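Local coordinates for DNA repair protein RecN (Deinococcus radiodurans, PDB 4ABX), which may take part in the recombinational repair of damaged DNA as an SMC-like, ATP-binding protein, represented here by its coiled-coil domain, at residues Glu59-Gly64 with Glu101-Ile106; Ala78-Ala83 with Gln91-Leu96. All blocks are in the same frame, centred on the assembly; numbering follows the deposited sequence. Where two conformers were deposited one is given.

In the fold
From the N terminus, helix 33-63 ends in the first segment of contact 1, and the chain turns into helix 68-83, whose C-terminal end supplies the first segment of contact 2. After a short connection it returns along helix 87-115, which meets helix 68-83 at 91-96 and then helix 33-63 at 101-106. Contact 2 therefore closes a small loop nested inside the larger one closed by contact 1. Their centres lie about 20 Å apart, with nearest atoms about 5 Å apart, so they are separate points along the shared helix 87-115. Together they tie three successive helices of the coiled-coil domain, and both also touch the second subunit.

Contact 1 of 2, residues Glu59-Gly64 with Glu101-Ile106; sequences ELLSDG and ESVQAI
The 2.7 Å bond from Gly64 N to Glu59 O closes the wider, pi-type turn at the end of helix 33-63, from which Leu61 points toward Val103 and Ile106. Gly64 then leaves helical geometry; a side-chain carbon at this position would lie 2.8 Å from Glu59 O, too close for a carbon, so the geometry here suits a residue without a side chain. Between the two segments no hydrogen bond forms, and the contact is apolar, burying 147 Å² in total. Leu61 does the reaching, with CG anti to its carbonyl carbon (chi1 -70°). CD2 lies 4.1 Å from Val103 CG1, while CD1 comes to 4.0 Å from Ile106 CG2, one turn further along the helix, and also lies 4.1 Å from Val103 O. These separations are ordinary van der Waals distances, and the leucine runs at a slant to both partners. Asp63, in the same last turn, forms a salt bridge with Arg111 that adds a charged link between the same two helices. Leu61 also packs on Ala107 and Leu110 of helix 87-115 and on Ala68 of helix 68-83; Ala75 and Ala99 of the second subunit pack on Leu61 and Val103 respectively.

Contact 2 of 2, residues Ala78-Ala83 with Gln91-Leu96; sequences ALNAGA and QLQNEL
Apolar contacts between Leu79 and Gln93 dominate the meeting of segments 78-83 and 91-96, which together bury 219 Å². The two side chains lie alongside each other, pointing in opposite senses: Leu79 CB rests 3.9 Å from Gln93 CG, and Leu79 CD1 reaches across to the backbone of helix 87-115, 3.9 Å from Gln93 CA. The same methyl meets Leu96 CD2 at 4.2 Å, extending the apolar patch one turn along helix 87-115. Ala53 of the second subunit also packs on Leu79.

The polar part centres on the Gln93 amide. With CG anti to the backbone N (chi1 -170°) and an extended chain beyond it, the glutamine reaches across to helix 68-83, where its NE2 donates to Val76 O just before the segment. Its OE1 lies 3.5 Å from Ala83 CB, a contact with a methyl group. Replacing Gln93 by an alanine would probably deprive Val76 O of this side-chain donor and open a gap beside Leu79 CB. A long bond of 3.3 Å from Gln91 NE2 to Glu95 OE2 lies on the same helix, outside the contact.

Helix 68-83 is kinked where the N atoms of Ala81 and Gly82 lack bonds to the preceding turn, although Ala83 N still bonds to Leu79 O at 2.9 Å. The local axes approach to 9.9 Å and run 149° apart in direction. With only a short connection between the helices, this is an antiparallel alpha-hairpin, here within the RecN coiled-coil domain.

Contact 1 of 2, residues Glu59-Gly64 with Glu101-Ile106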
loop_
_atom_site.group_PDB
_atom_site.type_symbol
_atom_site.label_atom_id
_atom_site.label_comp_id
_atom_site.label_asym_id
_atom_site.label_seq_id
_atom_site.Cartn_x
_atom_site.Cartn_y
_atom_site.Cartn_z
ATOM N N GLU A 59 -10.384 0.189 -6.491
ATOM C CA GLU A 59 -9.645 -1.062 -6.352
ATOM C C GLU A 59 -8.303 -0.865 -5.637
ATOM O O GLU A 59 -7.973 -1.599 -4.706
ATOM C CB GLU A 59 -9.422 -1.696 -7.727
ATOM C CG GLU A 59 -8.993 -3.155 -7.679
ATOM C CD GLU A 59 -10.121 -4.082 -7.264
ATOM O OE1 GLU A 59 -11.260 -3.596 -7.082
ATOM O OE2 GLU A 59 -9.869 -5.298 -7.128
ATOM N N LEU A 60 -7.538 0.134 -6.071
ATOM C CA LEU A 60 -6.191 0.368 -5.550
ATOM C C LEU A 60 -6.181 1.009 -4.165
ATOM O O LEU A 60 -5.257 0.791 -3.375
ATOM C CB LEU A 60 -5.384 1.243 -6.515
ATOM C CG LEU A 60 -4.985 0.640 -7.863
ATOM C CD1 LEU A 60 -4.637 1.740 -8.869
ATOM C CD2 LEU A 60 -3.836 -0.353 -7.722
ATOM N N LEU A 61 -7.197 1.811 -3.870
ATOM C CA LEU A 61 -7.235 2.507 -2.592
ATOM C C LEU A 61 -7.855 1.649 -1.495
ATOM O O LEU A 61 -7.534 1.819 -0.321
ATOM C CB LEU A 61 -8.006 3.827 -2.702
ATOM C CG LEU A 61 -7.389 4.977 -3.501
ATOM C CD1 LEU A 61 -8.253 6.218 -3.363
ATOM C CD2 LEU A 61 -5.952 5.264 -3.045
ATOM N N SER A 62 -8.728 0.719 -1.876
ATOM C CA SER A 62 -9.622 0.114 -0.896
ATOM C C SER A 62 -9.992 -1.359 -1.120
ATOM O O SER A 62 -9.840 -2.177 -0.217
ATOM C CB SER A 62 -10.900 0.957 -0.789
ATOM O OG SER A 62 -11.724 0.512 0.275
ATOM N N ASP A 63 -10.484 -1.691 -2.312
ATOM C CA ASP A 63 -11.117 -2.991 -2.540
ATOM C C ASP A 63 -10.192 -4.126 -2.985
ATOM O O ASP A 63 -10.501 -5.296 -2.759
ATOM C CB ASP A 63 -12.274 -2.854 -3.537
ATOM C CG ASP A 63 -13.485 -2.173 -2.934
ATOM O OD1 ASP A 63 -13.352 -1.571 -1.844
ATOM O OD2 ASP A 63 -14.568 -2.238 -3.554
ATOM N N GLY A 64 -9.080 -3.795 -3.630
ATOM C CA GLY A 64 -8.146 -4.813 -4.078
ATOM C C GLY A 64 -7.627 -5.640 -2.914
ATOM O O GLY A 64 -7.635 -5.184 -1.768
ATOM N N GLU A 101 -8.194 8.171 6.918
ATOM C CA GLU A 101 -9.574 8.605 6.788
ATOM C C GLU A 101 -9.807 9.316 5.458
ATOM O O GLU A 101 -10.825 9.092 4.800
ATOM C CB GLU A 101 -9.984 9.494 7.965
ATOM C CG GLU A 101 -10.163 8.736 9.267
ATOM C CD GLU A 101 -10.760 9.592 10.371
ATOM O OE1 GLU A 101 -11.273 10.690 10.065
ATOM O OE2 GLU A 101 -10.719 9.163 11.544
ATOM N N SER A 102 -8.861 10.168 5.069
ATOM C CA SER A 102 -8.940 10.883 3.797
ATOM C C SER A 102 -8.971 9.915 2.621
ATOM O O SER A 102 -9.742 10.097 1.677
ATOM C CB SER A 102 -7.753 11.835 3.639
ATOM O OG SER A 102 -7.783 12.864 4.609
ATOM N N VAL A 103 -8.124 8.893 2.679
ATOM C CA VAL A 103 -8.036 7.915 1.602
ATOM C C VAL A 103 -9.329 7.116 1.473
ATOM O O VAL A 103 -9.799 6.859 0.365
ATOM C CB VAL A 103 -6.824 6.966 1.779
ATOM C CG1 VAL A 103 -6.986 5.727 0.922
ATOM C CG2 VAL A 103 -5.531 7.694 1.426
ATOM N N GLN A 104 -9.900 6.738 2.612
ATOM C CA GLN A 104 -11.149 5.991 2.635
ATOM C C GLN A 104 -12.302 6.854 2.137
ATOM O O GLN A 104 -13.155 6.394 1.377
ATOM C CB GLN A 104 -11.428 5.467 4.047
ATOM C CG GLN A 104 -10.379 4.474 4.537
ATOM C CD GLN A 104 -10.587 4.051 5.979
ATOM O OE1 GLN A 104 -10.912 4.869 6.841
ATOM N NE2 GLN A 104 -10.394 2.764 6.249
ATOM N N ALA A 105 -12.314 8.112 2.563
ATOM C CA ALA A 105 -13.338 9.056 2.140
ATOM C C ALA A 105 -13.278 9.226 0.624
ATOM O O ALA A 105 -14.305 9.191 -0.062
ATOM C CB ALA A 105 -13.156 10.397 2.846
ATOM N N ILE A 106 -12.066 9.385 0.101
ATOM C CA ILE A 106 -11.875 9.530 -1.336
ATOM C C ILE A 106 -12.343 8.281 -2.087
ATOM O O ILE A 106 -13.008 8.384 -3.120
ATOM C CB ILE A 106 -10.415 9.842 -1.682
ATOM C CG1 ILE A 106 -10.065 11.268 -1.239
ATOM C CG2 ILE A 106 -10.176 9.675 -3.177
ATOM C CD1 ILE A 106 -8.575 11.565 -1.293
#

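Contact 2 of 2, residues Ala78-Ala83 with Gln91-Leu96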
loop_
_atom_site.group_PDB
_atom_site.type_symbol
_atom_site.label_atom_id
_atom_site.label_comp_id
_atom_site.label_asym_id
_atom_site.label_seq_id
_atom_site.Cartn_x
_atom_site.Cartn_y
_atom_site.Cartn_z
ATOM N N ALA A 78 1.691 -0.792 13.378
ATOM C CA ALA A 78 3.129 -0.898 13.609
ATOM C C ALA A 78 3.635 0.204 14.542
ATOM O O ALA A 78 4.608 0.017 15.269
ATOM C CB ALA A 78 3.881 -0.863 12.284
ATOM N N LEU A 79 2.967 1.354 14.521
ATOM C CA LEU A 79 3.368 2.483 15.353
ATOM C C LEU A 79 2.896 2.383 16.810
ATOM O O LEU A 79 3.395 3.106 17.674
ATOM C CB LEU A 79 2.883 3.798 14.733
ATOM C CG LEU A 79 3.493 4.125 13.371
ATOM C CD1 LEU A 79 3.063 5.507 12.916
ATOM C CD2 LEU A 79 5.013 4.027 13.443
ATOM N N ASN A 80 1.946 1.491 17.082
ATOM C CA ASN A 80 1.379 1.357 18.429
ATOM C C ASN A 80 2.415 1.319 19.553
ATOM O O ASN A 80 2.330 2.089 20.511
ATOM C CB ASN A 80 0.480 0.115 18.532
ATOM C CG ASN A 80 -0.933 0.369 18.040
ATOM O OD1 ASN A 80 -1.626 -0.554 17.605
ATOM N ND2 ASN A 80 -1.370 1.623 18.104
ATOM N N ALA A 81 3.386 0.419 19.439
ATOM C CA ALA A 81 4.345 0.198 20.520
ATOM C C ALA A 81 5.232 1.420 20.735
ATOM O O ALA A 81 5.616 1.731 21.862
ATOM C CB ALA A 81 5.193 -1.047 20.246
ATOM N N GLY A 82 5.547 2.118 19.648
ATOM C CA GLY A 82 6.361 3.313 19.741
ATOM C C GLY A 82 5.589 4.494 20.298
ATOM O O GLY A 82 6.138 5.314 21.050
ATOM N N ALA A 83 4.309 4.577 19.945
ATOM C CA ALA A 83 3.487 5.715 20.348
ATOM C C ALA A 83 3.269 5.733 21.853
ATOM O O ALA A 83 3.001 6.782 22.436
ATOM C CB ALA A 83 2.141 5.707 19.606
ATOM N N GLN A 91 2.151 11.501 17.755
ATOM C CA GLN A 91 1.603 12.542 16.884
ATOM C C GLN A 91 1.558 12.118 15.412
ATOM O O GLN A 91 0.536 12.283 14.745
ATOM C CB GLN A 91 2.383 13.848 17.028
ATOM C CG GLN A 91 1.859 14.965 16.140
ATOM C CD GLN A 91 2.391 16.327 16.537
ATOM O OE1 GLN A 91 2.784 16.542 17.687
ATOM N NE2 GLN A 91 2.406 17.258 15.588
ATOM N N LEU A 92 2.667 11.580 14.911
ATOM C CA LEU A 92 2.722 11.089 13.539
ATOM C C LEU A 92 1.687 9.992 13.295
ATOM O O LEU A 92 1.081 9.930 12.227
ATOM C CB LEU A 92 4.123 10.574 13.203
ATOM C CG LEU A 92 5.236 11.615 13.132
ATOM C CD1 LEU A 92 6.611 10.943 13.167
ATOM C CD2 LEU A 92 5.080 12.490 11.889
ATOM N N GLN A 93 1.481 9.129 14.286
ATOM C CA GLN A 93 0.467 8.083 14.177
ATOM C C GLN A 93 -0.923 8.684 14.002
ATOM O O GLN A 93 -1.725 8.205 13.191
ATOM C CB GLN A 93 0.474 7.161 15.401
ATOM C CG GLN A 93 -0.398 5.915 15.221
ATOM C CD GLN A 93 -0.650 5.170 16.517
ATOM O OE1 GLN A 93 -0.719 5.771 17.586
ATOM N NE2 GLN A 93 -0.785 3.852 16.426
ATOM N N ASN A 94 -1.211 9.729 14.772
ATOM C CA ASN A 94 -2.490 10.424 14.660
ATOM C C ASN A 94 -2.661 11.112 13.307
ATOM O O ASN A 94 -3.731 11.056 12.707
ATOM C CB ASN A 94 -2.670 11.421 15.807
ATOM C CG ASN A 94 -3.032 10.745 17.119
ATOM O OD1 ASN A 94 -2.600 11.172 18.189
ATOM N ND2 ASN A 94 -3.839 9.690 17.041
ATOM N N GLU A 95 -1.601 11.749 12.821
ATOM C CA GLU A 95 -1.616 12.312 11.477
ATOM C C GLU A 95 -1.837 11.230 10.418
ATOM O O GLU A 95 -2.481 11.475 9.393
ATOM C CB GLU A 95 -0.322 13.089 11.203
ATOM C CG GLU A 95 -0.224 14.377 12.007
ATOM C CD GLU A 95 1.161 14.996 11.973
ATOM O OE1 GLU A 95 2.001 14.544 11.167
ATOM O OE2 GLU A 95 1.408 15.937 12.760
ATOM N N LEU A 96 -1.312 10.032 10.673
ATOM C CA LEU A 96 -1.454 8.921 9.736
ATOM C C LEU A 96 -2.894 8.393 9.713
ATOM O O LEU A 96 -3.422 8.049 8.652
ATOM C CB LEU A 96 -0.455 7.800 10.052
ATOM C CG LEU A 96 -0.335 6.686 9.009
ATOM C CD1 LEU A 96 0.018 7.260 7.632
ATOM C CD2 LEU A 96 0.702 5.648 9.440
#